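Local coordinates for uncharacterized protein (Methanothermobacter thermautotrophicus, PDB 1L1S), which is of unknown function but belongs to the DsrE/DsrF-like family, whose better-known members take part in sulfur-relay chemistry, at residues Arg5-Ile10 and Glu38-Ser43. Residues are numbered along the deposited sequence; the frame is centred on the assembly and turned at random.
Sequences RVVFHI and EVVAYS
Strands 4-10 and 35-41 are neighbours in the middle of a five-stranded parallel sheet, joined through helix 15-31 as a beta-alpha-beta unit; here Arg5-Ile10 runs beside Glu38-Ser43 with Phe8 level with Val39 and Ile10 with Ala41. Five backbone hydrogen bonds form the ladder. The backbone polar groups of Val6, Phe8 and Ile10 make these bonds, while Val7 and His9 bond to strand 109-111 on the other side: Phe8 N reaches Glu38 O at 2.7 Å, and Phe8 O accepts from Val40 N at 2.8 Å. The last rung, Tyr42 N to Ile10 O, is longer at 3.2 Å and less straight (151° at the hydrogen), where the second strand passes into a loop.

Beta-branched residues suit these extended backbones. On the face of Val7, His9, Glu38 and Val40, CG2 of Val7 meets CG2 of Val40 at 3.5 Å, a tight contact. On the other face, Ile10 directs CG1 anti to its N (chi1 -173°), away from the neighbouring strand, and leaves CG2 to touch CB of Ala41 at 3.5 Å; the small alanine accommodates that branch.

At the C-terminal ends of the two strands, the His9 and Tyr42 rings lie obliquely, planes at 32°, with His9 NE2 2.9 Å from Tyr42 OH. Hydrogen bonds from ND1 to Tyr110 OH and from NE2 to Asp11 OD1 hold the imidazole, whereas further back on the same face Glu38 OE1 is hydrogen-bonded to His99 and OE2 forms salt bridges with Arg68 and Arg103. Replacing His9 by an alanine would probably leave Tyr110 OH and Asp11 OD1 without their partner and let the Tyr42 ring shift. Apolar contacts thus join the strands, while polar bonds anchor His9 beside Tyr42, whose ring borders the interface where Leu20 of a second subunit packs on it.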
loop_
_atom_site.group_PDB
_atom_site.type_symbol
_atom_site.label_atom_id
_atom_site.label_comp_id
_atom_site.label_asym_id
_atom_site.label_seq_id
_atom_site.Cartn_x
_atom_site.Cartn_y
_atom_site.Cartn_z
ATOM N N ARG A 5 8.494 -8.755 12.150
ATOM C CA ARG A 5 9.369 -7.849 11.416
ATOM C C ARG A 5 8.516 -7.117 10.395
ATOM O O ARG A 5 7.830 -7.740 9.574
ATOM C CB ARG A 5 10.457 -8.644 10.702
ATOM C CG ARG A 5 11.398 -9.399 11.631
ATOM C CD ARG A 5 12.281 -10.314 10.805
ATOM N NE ARG A 5 11.450 -11.253 10.063
ATOM C CZ ARG A 5 11.885 -12.030 9.079
ATOM N NH1 ARG A 5 13.158 -11.990 8.707
ATOM N NH2 ARG A 5 11.037 -12.844 8.467
ATOM N N VAL A 6 8.569 -5.794 10.432
ATOM C CA VAL A 6 7.767 -5.001 9.521
ATOM C C VAL A 6 8.460 -3.737 9.036
ATOM O O VAL A 6 9.161 -3.051 9.784
ATOM C CB VAL A 6 6.406 -4.631 10.193
ATOM C CG1 VAL A 6 6.645 -4.096 11.567
ATOM C CG2 VAL A 6 5.641 -3.603 9.362
ATOM N N VAL A 7 8.253 -3.440 7.762
ATOM C CA VAL A 7 8.816 -2.255 7.155
ATOM C C VAL A 7 7.673 -1.373 6.645
ATOM O O VAL A 7 6.778 -1.845 5.918
ATOM C CB VAL A 7 9.775 -2.625 5.979
ATOM C CG1 VAL A 7 9.065 -3.507 4.974
ATOM C CG2 VAL A 7 10.272 -1.366 5.292
ATOM N N PHE A 8 7.696 -0.108 7.061
ATOM C CA PHE A 8 6.699 0.874 6.640
ATOM C C PHE A 8 7.210 1.612 5.432
ATOM O O PHE A 8 8.414 1.779 5.255
ATOM C CB PHE A 8 6.398 1.893 7.727
ATOM C CG PHE A 8 5.556 1.357 8.842
ATOM C CD1 PHE A 8 6.119 0.582 9.839
ATOM C CD2 PHE A 8 4.194 1.651 8.902
ATOM C CE1 PHE A 8 5.335 0.101 10.897
ATOM C CE2 PHE A 8 3.397 1.182 9.949
ATOM C CZ PHE A 8 3.968 0.408 10.947
ATOM N N HIS A 9 6.278 2.062 4.610
ATOM C CA HIS A 9 6.600 2.759 3.377
ATOM C C HIS A 9 5.872 4.085 3.340
ATOM O O HIS A 9 4.657 4.128 3.467
ATOM C CB HIS A 9 6.173 1.858 2.211
ATOM C CG HIS A 9 6.122 2.526 0.873
ATOM N ND1 HIS A 9 5.686 1.864 -0.257
ATOM C CD2 HIS A 9 6.423 3.786 0.476
ATOM C CE1 HIS A 9 5.717 2.686 -1.290
ATOM N NE2 HIS A 9 6.159 3.858 -0.874
ATOM N N ILE A 10 6.624 5.166 3.198
ATOM C CA ILE A 10 6.020 6.484 3.084
ATOM C C ILE A 10 6.745 7.267 1.988
ATOM O O ILE A 10 7.969 7.321 1.966
ATOM C CB ILE A 10 6.073 7.239 4.419
ATOM C CG1 ILE A 10 5.274 8.532 4.309
ATOM C CG2 ILE A 10 7.518 7.511 4.837
ATOM C CD1 ILE A 10 5.177 9.258 5.632
ATOM N N GLU A 38 11.173 -1.016 10.600
ATOM C CA GLU A 38 11.955 -0.145 9.734
ATOM C C GLU A 38 11.000 0.750 8.969
ATOM O O GLU A 38 9.931 0.314 8.550
ATOM C CB GLU A 38 12.802 -0.933 8.739
ATOM C CG GLU A 38 13.887 -1.776 9.393
ATOM C CD GLU A 38 14.895 -2.304 8.387
ATOM O OE1 GLU A 38 14.518 -2.476 7.202
ATOM O OE2 GLU A 38 16.056 -2.553 8.786
ATOM N N VAL A 39 11.386 2.009 8.802
ATOM C CA VAL A 39 10.574 2.971 8.077
ATOM C C VAL A 39 11.370 3.471 6.870
ATOM O O VAL A 39 12.404 4.139 7.019
ATOM C CB VAL A 39 10.196 4.172 8.961
ATOM C CG1 VAL A 39 9.383 5.157 8.171
ATOM C CG2 VAL A 39 9.406 3.712 10.172
ATOM N N VAL A 40 10.877 3.135 5.680
ATOM C CA VAL A 40 11.513 3.528 4.440
ATOM C C VAL A 40 10.763 4.700 3.827
ATOM O O VAL A 40 9.584 4.591 3.466
ATOM C CB VAL A 40 11.525 2.369 3.419
ATOM C CG1 VAL A 40 12.180 2.835 2.109
ATOM C CG2 VAL A 40 12.268 1.178 3.994
ATOM N N ALA A 41 11.465 5.818 3.698
ATOM C CA ALA A 41 10.886 7.025 3.151
ATOM C C ALA A 41 11.637 7.452 1.905
ATOM O O ALA A 41 12.871 7.522 1.915
ATOM C CB ALA A 41 10.950 8.133 4.187
ATOM N N TYR A 42 10.911 7.708 0.821
ATOM C CA TYR A 42 11.561 8.185 -0.390
ATOM C C TYR A 42 10.699 9.276 -1.019
ATOM O O TYR A 42 9.620 9.575 -0.512
ATOM C CB TYR A 42 11.883 7.031 -1.358
ATOM C CG TYR A 42 10.720 6.208 -1.874
ATOM C CD1 TYR A 42 9.934 6.660 -2.938
ATOM C CD2 TYR A 42 10.439 4.953 -1.335
ATOM C CE1 TYR A 42 8.899 5.873 -3.460
ATOM C CE2 TYR A 42 9.401 4.156 -1.848
ATOM C CZ TYR A 42 8.638 4.623 -2.909
ATOM O OH TYR A 42 7.609 3.845 -3.420
ATOM N N SER A 43 11.187 9.880 -2.098
ATOM C CA SER A 43 10.505 10.989 -2.753
ATOM C C SER A 43 10.247 12.055 -1.690
ATOM O O SER A 43 11.079 12.270 -0.803
ATOM C CB SER A 43 9.190 10.534 -3.386
ATOM O OG SER A 43 8.527 11.624 -4.021
#